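Ubiquinol-cytochrome C chaperone (Brucella abortus NCTC 8038, PDB 6RWT) is a bacterial homolog of the assembly factor Cbp3 and probably acts as a chaperone for newly made cytochrome b during assembly of respiratory complex III. Local coordinates at residues S86-G91 / P98-K103; A35-P40 / C146-Y151; A57-K62 / A118-D123. All coordinates share one frame; numbering follows the deposited sequence. Where two conformers were deposited one is given.

Contact 1 of 3, residues S86-G91 / P98-K103; sequences SLRELG and PKRMKK
Arg88 and Arg100 bring their guanidinium groups together where helix 66-89 gives way to helix 100-120, Arg88 NH2 lying 3.0 Å from Arg100 NH2. Both atoms are donors, so no bond joins them, and the two planes are turned 67° apart, with Arg100 CZ over one face of the Arg88 group. Shared carboxylates probably offset the like charges: Asp84 OD1 forms salt bridges with both arginines, and Asp94 forms another with Arg100 NE. The arrangement belongs to the connection between the two helices. The first ends in a Schellman motif with Gly91, at positive phi, as its C-prime residue; Lys99 is the N-cap of the second. Van der Waals contact comes from Leu87, whose CB sits at the edge of the Arg100 guanidinium, in its plane, 3.7 Å from Arg100 NH1. Met101 CE lies over one face of the same group, 3.9 Å above its plane. Arg100 reaches across with CG anti to its own N (chi1 -172°) and a bend at chi3. Within 98-103, Lys103 NZ donates to Pro98 O at 2.9 Å, tying the first helical turn to the incoming loop.

Contact 2 of 3, residues A35-P40 / C146-Y151; sequences AQFQVP and CYLGAY
Phe37 projects from a loop onto the first turns of helix 145-161, where Tyr147 and Leu148 receive its ring. The tight part is aromatic: Phe37 CZ comes to 3.7 Å from Tyr147 CD1, and Tyr147 CB makes a CH-pi contact over one face of the phenyl ring, 4.2 Å from its centroid and displaced toward the rim. The two rings meet obliquely, planes at 45° and centroids 5.4 Å apart. With CG anti to its carbonyl carbon (chi1 -66°), Phe37 carries its ring out from the loop to the helix. Packing against Leu148 is looser, with Phe37 CD2 and Leu148 CB 4.4 Å apart, although both residues are buried. No hydrogen bond crosses between the segments. On the solvent side, Gln36 is exposed and Tyr147 is only partly covered, whereas Phe37 is enclosed. A type I beta turn from Ala35 to Gln38 presents the phenyl group, its 3.4 Å bond from Gln38 N to Ala35 O being weak; Trp142 NE1 donates to Phe37 O, a further tie on the turn. The contact thus fastens the loop between helix 2-28 and helix 43-61 to helix 145-161. Helix 124-135 flanks it, with Ile135 touching Val39, Pro40 and Leu148, and Tyr151, one turn further along helix 145-161, reaches His53 of helix 43-61 through its hydroxyl.

Contact 3 of 3, residues A57-K62 / A118-D123; sequences ALHRMK and ALDAND
His59 and Asp120 join two helices near their C-terminal ends through one side-chain hydrogen bond. His59 NE2 serves as the donor to Asp120 OD1 at 3.0 Å with an N-H...O angle of 159°, a nearly straight bond. The oxygen lies almost in the imidazole plane and is met on its syn side, though the nitrogen stands 28° out of the carboxylate plane. Ring and carboxylate are therefore moderately inclined to each other rather than coplanar. The nearby carboxylate would be expected to favour a positively charged imidazole, although Arg156, which touches His59, would work against it.

Beside this polar link lies a light apolar touch: Leu119 CD1 comes to 4.3 Å from His59 CE1, approaching the ring obliquely. Leu119 is buried while Asp120 is exposed, which gives the contact an inner, apolar side and an outer, charged one. The imidazole reaches across because CG of His59 is anti to the backbone N (chi1 177°), carrying the ring away from its own helix toward 118-123. Helix 100-120 ends just beyond Asp120: Asn122, at positive phi, closes a Schellman motif in which Asn122 N bonds to Leu119 O and Asp123 N to Ala118 O.

Further out, the ring of Phe55, one turn earlier in helix 43-61, meets that of His59, and an acetate ion, probably from the crystallisation liquor, lies about 4 Å from the His59 side chain. Helix 145-161 packs against both segments, through Arg156 on His59 and at Leu119 O, and through Leu153 on Leu119. On its other flanks, helix 43-61 meets helix 66-89 through Leu58 and Met61, and helix 164-168 through Arg60 and Met61.

How the contacts relate
The three contacts are spread through one all-helical chain. Contact 2 has the widest span in sequence, from the loop before helix 43-61 to helix 145-161; contact 3 falls within that span, and contact 1 within that of contact 3. Contacts 1 and 3 share helix 100-120, using its beginning and its end, and lie on opposite sides of the chain's centre, 27 Å apart between their centres. Contacts 2 and 3 are closer, with centres 19 Å and nearest atoms about 6 Å apart; helix 145-161 forms one half of contact 2 and packs against contact 3. Contact 1 joins two consecutive helices across a short connection, while the other two tie distant parts of the chaperone fold together.

Contact 1 of 3, residues S86-G91 / P98-K103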
loop_
_atom_site.group_PDB
_atom_site.type_symbol
_atom_site.label_atom_id
_atom_site.label_comp_id
_atom_site.label_asym_id
_atom_site.label_seq_id
_atom_site.Cartn_x
_atom_site.Cartn_y
_atom_site.Cartn_z
ATOM N N SER A 86 2.367 -15.233 2.431
ATOM C CA SER A 86 2.757 -14.854 3.805
ATOM C C SER A 86 1.941 -15.577 4.883
ATOM O O SER A 86 2.468 -15.920 5.947
ATOM C CB SER A 86 2.637 -13.339 4.013
ATOM O OG SER A 86 3.560 -12.632 3.193
ATOM N N LEU A 87 0.653 -15.795 4.626
ATOM C CA LEU A 87 -0.176 -16.552 5.571
ATOM C C LEU A 87 0.219 -18.026 5.609
ATOM O O LEU A 87 0.291 -18.621 6.684
ATOM C CB LEU A 87 -1.655 -16.390 5.241
ATOM C CG LEU A 87 -2.201 -14.980 5.454
ATOM C CD1 LEU A 87 -3.612 -14.961 4.935
ATOM C CD2 LEU A 87 -2.195 -14.546 6.907
ATOM N N ARG A 88 0.499 -18.604 4.444
ATOM C CA ARG A 88 1.010 -19.987 4.376
ATOM C C ARG A 88 2.363 -20.163 5.089
ATOM O O ARG A 88 2.628 -21.228 5.650
ATOM C CB ARG A 88 1.098 -20.464 2.926
ATOM C CG ARG A 88 -0.271 -20.584 2.267
ATOM C CD ARG A 88 -0.208 -21.028 0.820
ATOM N NE ARG A 88 -1.553 -21.133 0.244
ATOM C CZ ARG A 88 -2.424 -22.125 0.475
ATOM N NH1 ARG A 88 -2.132 -23.146 1.286
ATOM N NH2 ARG A 88 -3.617 -22.100 -0.115
ATOM N N GLU A 89 3.203 -19.125 5.081
ATOM C CA GLU A 89 4.464 -19.135 5.856
ATOM C C GLU A 89 4.247 -19.309 7.375
ATOM O O GLU A 89 5.134 -19.816 8.072
ATOM C CB GLU A 89 5.286 -17.854 5.586
ATOM C CG GLU A 89 5.860 -17.734 4.174
ATOM C CD GLU A 89 6.650 -16.447 3.939
ATOM O OE1 GLU A 89 6.411 -15.431 4.627
ATOM O OE2 GLU A 89 7.531 -16.441 3.053
ATOM N N LEU A 90 3.076 -18.889 7.876
ATOM C CA LEU A 90 2.698 -19.036 9.294
ATOM C C LEU A 90 1.787 -20.243 9.588
ATOM O O LEU A 90 1.245 -20.359 10.695
ATOM C CB LEU A 90 1.994 -17.760 9.768
ATOM C CG LEU A 90 2.760 -16.443 9.601
ATOM C CD1 LEU A 90 1.883 -15.273 10.027
ATOM C CD2 LEU A 90 4.068 -16.442 10.378
ATOM N N GLY A 91 1.624 -21.134 8.616
ATOM C CA GLY A 91 0.716 -22.281 8.754
ATOM C C GLY A 91 -0.771 -21.952 8.656
ATOM O O GLY A 91 -1.606 -22.762 9.075
ATOM N N PRO A 98 -11.911 -21.766 6.018
ATOM C CA PRO A 98 -12.663 -21.569 4.784
ATOM C C PRO A 98 -12.793 -20.081 4.444
ATOM O O PRO A 98 -12.693 -19.219 5.340
ATOM C CB PRO A 98 -14.035 -22.187 5.098
ATOM C CG PRO A 98 -14.122 -22.194 6.581
ATOM C CD PRO A 98 -12.725 -22.422 7.058
ATOM N N LYS A 99 -12.981 -19.797 3.159
ATOM C CA LYS A 99 -13.110 -18.429 2.647
ATOM C C LYS A 99 -11.901 -17.546 3.020
ATOM O O LYS A 99 -12.054 -16.338 3.236
ATOM C CB LYS A 99 -14.418 -17.777 3.137
ATOM C CG LYS A 99 -15.700 -18.548 2.827
ATOM C CD LYS A 99 -16.921 -17.738 3.253
ATOM C CE LYS A 99 -18.214 -18.217 2.611
ATOM N NZ LYS A 99 -18.812 -19.359 3.353
ATOM N N ARG A 100 -10.711 -18.148 3.086
ATOM C CA ARG A 100 -9.512 -17.467 3.582
ATOM C C ARG A 100 -9.240 -16.176 2.807
ATOM O O ARG A 100 -9.041 -15.136 3.417
ATOM C CB ARG A 100 -8.286 -18.394 3.522
ATOM C CG ARG A 100 -7.017 -17.851 4.182
ATOM C CD ARG A 100 -5.899 -18.890 4.157
ATOM N NE ARG A 100 -5.597 -19.239 2.769
ATOM C CZ ARG A 100 -4.470 -18.978 2.104
ATOM N NH1 ARG A 100 -3.392 -18.424 2.680
ATOM N NH2 ARG A 100 -4.409 -19.337 0.829
ATOM N N MET A 101 -9.267 -16.239 1.478
ATOM C CA MET A 101 -8.952 -15.077 0.631
ATOM C C MET A 101 -9.992 -13.967 0.715
ATOM O O MET A 101 -9.640 -12.779 0.694
ATOM C CB MET A 101 -8.806 -15.508 -0.832
ATOM C CG MET A 101 -7.696 -16.516 -1.078
ATOM S SD MET A 101 -6.103 -15.751 -1.346
ATOM C CE MET A 101 -5.448 -15.572 0.302
ATOM N N LYS A 102 -11.267 -14.349 0.779
ATOM C CA LYS A 102 -12.358 -13.388 0.971
ATOM C C LYS A 102 -12.206 -12.647 2.301
ATOM O O LYS A 102 -12.377 -11.425 2.352
ATOM C CB LYS A 102 -13.722 -14.087 0.897
ATOM C CG LYS A 102 -14.092 -14.555 -0.503
ATOM C CD LYS A 102 -15.183 -15.618 -0.476
ATOM C CE LYS A 102 -15.524 -16.102 -1.878
ATOM N NZ LYS A 102 -16.539 -17.193 -1.861
ATOM N N LYS A 103 -11.861 -13.379 3.364
ATOM C CA LYS A 103 -11.618 -12.764 4.683
ATOM C C LYS A 103 -10.405 -11.816 4.665
ATOM O O LYS A 103 -10.442 -10.738 5.283
ATOM C CB LYS A 103 -11.445 -13.840 5.766
ATOM C CG LYS A 103 -12.711 -14.645 6.077
ATOM C CD LYS A 103 -12.365 -15.847 6.940
ATOM C CE LYS A 103 -13.587 -16.663 7.328
ATOM N NZ LYS A 103 -13.167 -17.968 7.913
#

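Contact 2 of 3, residues A35-P40 / C146-Y151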
loop_
_atom_site.group_PDB
_atom_site.type_symbol
_atom_site.label_atom_id
_atom_site.label_comp_id
_atom_site.label_asym_id
_atom_site.label_seq_id
_atom_site.Cartn_x
_atom_site.Cartn_y
_atom_site.Cartn_z
ATOM N N ALA A 35 12.971 0.882 13.361
ATOM C CA ALA A 35 13.892 1.394 14.366
ATOM C C ALA A 35 13.178 2.512 15.151
ATOM O O ALA A 35 12.460 2.211 16.111
ATOM C CB ALA A 35 15.198 1.850 13.725
ATOM N N GLN A 36 13.302 3.769 14.736
ATOM C CA GLN A 36 12.800 4.888 15.546
ATOM C C GLN A 36 11.293 4.839 15.837
ATOM O O GLN A 36 10.888 5.071 16.972
ATOM C CB GLN A 36 13.169 6.244 14.924
ATOM C CG GLN A 36 12.788 7.434 15.804
ATOM C CD GLN A 36 13.223 8.777 15.250
ATOM O OE1 GLN A 36 13.637 8.892 14.095
ATOM N NE2 GLN A 36 13.123 9.812 16.080
ATOM N N PHE A 37 10.468 4.524 14.829
ATOM C CA PHE A 37 9.006 4.636 14.987
ATOM C C PHE A 37 8.364 3.479 15.769
ATOM O O PHE A 37 7.190 3.573 16.135
ATOM C CB PHE A 37 8.290 4.786 13.630
ATOM C CG PHE A 37 8.579 6.069 12.876
ATOM C CD1 PHE A 37 9.457 7.056 13.347
ATOM C CD2 PHE A 37 7.967 6.271 11.634
ATOM C CE1 PHE A 37 9.694 8.208 12.604
ATOM C CE2 PHE A 37 8.205 7.420 10.894
ATOM C CZ PHE A 37 9.067 8.392 11.383
ATOM N N GLN A 38 9.110 2.392 15.995
ATOM C CA GLN A 38 8.633 1.236 16.772
ATOM C C GLN A 38 7.441 0.496 16.133
ATOM O O GLN A 38 6.612 -0.097 16.841
ATOM C CB GLN A 38 8.331 1.626 18.237
ATOM C CG GLN A 38 9.511 2.260 18.970
ATOM C CD GLN A 38 10.711 1.335 19.110
ATOM O OE1 GLN A 38 11.852 1.758 18.921
ATOM N NE2 GLN A 38 10.465 0.070 19.446
ATOM N N VAL A 39 7.375 0.503 14.799
ATOM C CA VAL A 39 6.518 -0.461 14.083
ATOM C C VAL A 39 7.126 -1.856 14.337
ATOM O O VAL A 39 8.332 -2.034 14.172
ATOM C CB VAL A 39 6.404 -0.172 12.566
ATOM C CG1 VAL A 39 5.592 -1.265 11.872
ATOM C CG2 VAL A 39 5.760 1.187 12.319
ATOM N N PRO A 40 6.309 -2.839 14.755
ATOM C CA PRO A 40 6.895 -4.154 15.057
ATOM C C PRO A 40 7.526 -4.823 13.823
ATOM O O PRO A 40 6.911 -4.837 12.758
ATOM C CB PRO A 40 5.694 -4.965 15.568
ATOM C CG PRO A 40 4.675 -3.947 15.972
ATOM C CD PRO A 40 4.859 -2.815 15.023
ATOM N N CYS A 146 2.005 10.336 15.100
ATOM C CA CYS A 146 1.937 11.616 14.374
ATOM C C CYS A 146 3.082 11.799 13.360
ATOM O O CYS A 146 2.910 12.473 12.345
ATOM C CB CYS A 146 1.897 12.783 15.363
ATOM S SG CYS A 146 0.367 12.849 16.330
ATOM N N TYR A 147 4.239 11.204 13.643
ATOM C CA TYR A 147 5.377 11.154 12.698
ATOM C C TYR A 147 5.035 10.323 11.449
ATOM O O TYR A 147 5.276 10.748 10.308
ATOM C CB TYR A 147 6.606 10.514 13.361
ATOM C CG TYR A 147 7.738 11.437 13.742
ATOM C CD1 TYR A 147 8.678 11.833 12.792
ATOM C CD2 TYR A 147 7.913 11.862 15.059
ATOM C CE1 TYR A 147 9.740 12.658 13.131
ATOM C CE2 TYR A 147 8.975 12.688 15.410
ATOM C CZ TYR A 147 9.887 13.083 14.440
ATOM O OH TYR A 147 10.945 13.904 14.763
ATOM N N LEU A 148 4.493 9.130 11.677
ATOM C CA LEU A 148 4.087 8.256 10.573
ATOM C C LEU A 148 2.955 8.917 9.768
ATOM O O LEU A 148 2.958 8.870 8.534
ATOM C CB LEU A 148 3.670 6.875 11.085
ATOM C CG LEU A 148 3.288 5.829 10.024
ATOM C CD1 LEU A 148 4.389 5.626 8.989
ATOM C CD2 LEU A 148 2.917 4.496 10.667
ATOM N N GLY A 149 2.009 9.543 10.463
ATOM C CA GLY A 149 0.933 10.278 9.801
ATOM C C GLY A 149 1.419 11.411 8.904
ATOM O O GLY A 149 0.913 11.585 7.790
ATOM N N ALA A 150 2.405 12.174 9.374
ATOM C CA ALA A 150 3.030 13.215 8.545
ATOM C C ALA A 150 3.636 12.633 7.262
ATOM O O ALA A 150 3.451 13.191 6.181
ATOM C CB ALA A 150 4.086 13.980 9.334
ATOM N N TYR A 151 4.343 11.509 7.389
ATOM C CA TYR A 151 4.881 10.787 6.219
ATOM C C TYR A 151 3.772 10.371 5.242
ATOM O O TYR A 151 3.895 10.578 4.035
ATOM C CB TYR A 151 5.705 9.574 6.667
ATOM C CG TYR A 151 6.052 8.564 5.583
ATOM C CD1 TYR A 151 7.133 8.766 4.721
ATOM C CD2 TYR A 151 5.313 7.386 5.445
ATOM C CE1 TYR A 151 7.449 7.834 3.739
ATOM C CE2 TYR A 151 5.620 6.454 4.463
ATOM C CZ TYR A 151 6.697 6.672 3.620
ATOM O OH TYR A 151 7.017 5.740 2.653
#

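Contact 3 of 3, residues A57-K62 / A118-D123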
loop_
_atom_site.group_PDB
_atom_site.type_symbol
_atom_site.label_atom_id
_atom_site.label_comp_id
_atom_site.label_asym_id
_atom_site.label_seq_id
_atom_site.Cartn_x
_atom_site.Cartn_y
_atom_site.Cartn_z
ATOM N N ALA A 57 -1.150 3.724 -3.125
ATOM C CA ALA A 57 -1.192 3.582 -4.596
ATOM C C ALA A 57 -2.624 3.460 -5.148
ATOM O O ALA A 57 -2.993 4.159 -6.097
ATOM C CB ALA A 57 -0.352 2.392 -5.040
ATOM N N LEU A 58 -3.420 2.579 -4.554
ATOM C CA LEU A 58 -4.810 2.381 -4.994
ATOM C C LEU A 58 -5.651 3.652 -4.822
ATOM O O LEU A 58 -6.455 3.988 -5.699
ATOM C CB LEU A 58 -5.467 1.210 -4.246
ATOM C CG LEU A 58 -4.808 -0.177 -4.345
ATOM C CD1 LEU A 58 -5.625 -1.229 -3.600
ATOM C CD2 LEU A 58 -4.542 -0.619 -5.774
ATOM N N HIS A 59 -5.455 4.339 -3.694
ATOM C CA HIS A 59 -6.137 5.602 -3.380
ATOM C C HIS A 59 -5.873 6.674 -4.449
ATOM O O HIS A 59 -6.799 7.387 -4.863
ATOM C CB HIS A 59 -5.699 6.053 -1.972
ATOM C CG HIS A 59 -6.266 7.364 -1.528
ATOM N ND1 HIS A 59 -5.529 8.528 -1.549
ATOM C CD2 HIS A 59 -7.483 7.696 -1.030
ATOM C CE1 HIS A 59 -6.272 9.523 -1.095
ATOM N NE2 HIS A 59 -7.460 9.045 -0.768
ATOM N N ARG A 60 -4.626 6.758 -4.917
ATOM C CA ARG A 60 -4.265 7.681 -6.005
ATOM C C ARG A 60 -4.861 7.280 -7.363
ATOM O O ARG A 60 -5.297 8.140 -8.138
ATOM C CB ARG A 60 -2.736 7.786 -6.132
ATOM C CG ARG A 60 -2.207 8.454 -7.408
ATOM C CD ARG A 60 -2.599 9.921 -7.520
ATOM N NE ARG A 60 -2.101 10.527 -8.762
ATOM C CZ ARG A 60 -2.705 10.475 -9.954
ATOM N NH1 ARG A 60 -3.871 9.851 -10.118
ATOM N NH2 ARG A 60 -2.139 11.073 -10.997
ATOM N N MET A 61 -4.837 5.982 -7.656
ATOM C CA MET A 61 -5.209 5.477 -8.985
ATOM C C MET A 61 -6.710 5.387 -9.243
ATOM O O MET A 61 -7.126 5.484 -10.405
ATOM C CB MET A 61 -4.552 4.117 -9.242
ATOM C CG MET A 61 -3.043 4.196 -9.385
ATOM S SD MET A 61 -2.279 2.568 -9.522
ATOM C CE MET A 61 -0.574 3.018 -9.252
ATOM N N LYS A 62 -7.516 5.192 -8.199
ATOM C CA LYS A 62 -8.988 5.108 -8.349
ATOM C C LYS A 62 -9.554 6.364 -8.994
ATOM O O LYS A 62 -9.313 7.474 -8.522
ATOM C CB LYS A 62 -9.676 4.868 -6.992
ATOM C CG LYS A 62 -11.153 5.264 -6.919
ATOM C CD LYS A 62 -11.777 4.920 -5.570
ATOM C CE LYS A 62 -12.491 3.576 -5.591
ATOM N NZ LYS A 62 -13.836 3.676 -6.219
ATOM N N ALA A 118 -9.601 9.810 6.449
ATOM C CA ALA A 118 -8.745 10.790 7.120
ATOM C C ALA A 118 -7.966 11.659 6.120
ATOM O O ALA A 118 -7.904 12.877 6.280
ATOM C CB ALA A 118 -7.800 10.105 8.101
ATOM N N LEU A 119 -7.405 11.036 5.078
ATOM C CA LEU A 119 -6.675 11.767 4.035
ATOM C C LEU A 119 -7.587 12.711 3.238
ATOM O O LEU A 119 -7.235 13.873 3.020
ATOM C CB LEU A 119 -5.950 10.807 3.071
ATOM C CG LEU A 119 -4.683 10.126 3.613
ATOM C CD1 LEU A 119 -4.237 9.041 2.646
ATOM C CD2 LEU A 119 -3.556 11.124 3.843
ATOM N N ASP A 120 -8.759 12.221 2.833
ATOM C CA ASP A 120 -9.723 13.053 2.086
ATOM C C ASP A 120 -10.210 14.278 2.892
ATOM O O ASP A 120 -10.438 15.338 2.312
ATOM C CB ASP A 120 -10.919 12.215 1.612
ATOM C CG ASP A 120 -10.551 11.191 0.529
ATOM O OD1 ASP A 120 -9.405 11.195 0.012
ATOM O OD2 ASP A 120 -11.431 10.369 0.192
ATOM N N ALA A 121 -10.331 14.117 4.217
ATOM C CA ALA A 121 -10.692 15.209 5.143
ATOM C C ALA A 121 -9.497 16.038 5.655
ATOM O O ALA A 121 -9.695 17.008 6.396
ATOM C CB ALA A 121 -11.451 14.631 6.331
ATOM N N ASN A 122 -8.271 15.652 5.284
ATOM C CA ASN A 122 -7.034 16.265 5.779
ATOM C C ASN A 122 -7.010 16.355 7.316
ATOM O O ASN A 122 -6.620 17.379 7.895
ATOM C CB ASN A 122 -6.819 17.630 5.116
ATOM C CG ASN A 122 -6.715 17.528 3.606
ATOM O OD1 ASN A 122 -7.580 18.000 2.874
ATOM N ND2 ASN A 122 -5.664 16.884 3.139
ATOM N N ASP A 123 -7.451 15.270 7.951
ATOM C CA ASP A 123 -7.610 15.185 9.398
ATOM C C ASP A 123 -6.460 14.330 9.970
ATOM O O ASP A 123 -6.536 13.095 9.986
ATOM C CB ASP A 123 -8.989 14.588 9.715
ATOM C CG ASP A 123 -9.327 14.602 11.195
ATOM O OD1 ASP A 123 -8.399 14.657 12.035
ATOM O OD2 ASP A 123 -10.540 14.540 11.517
#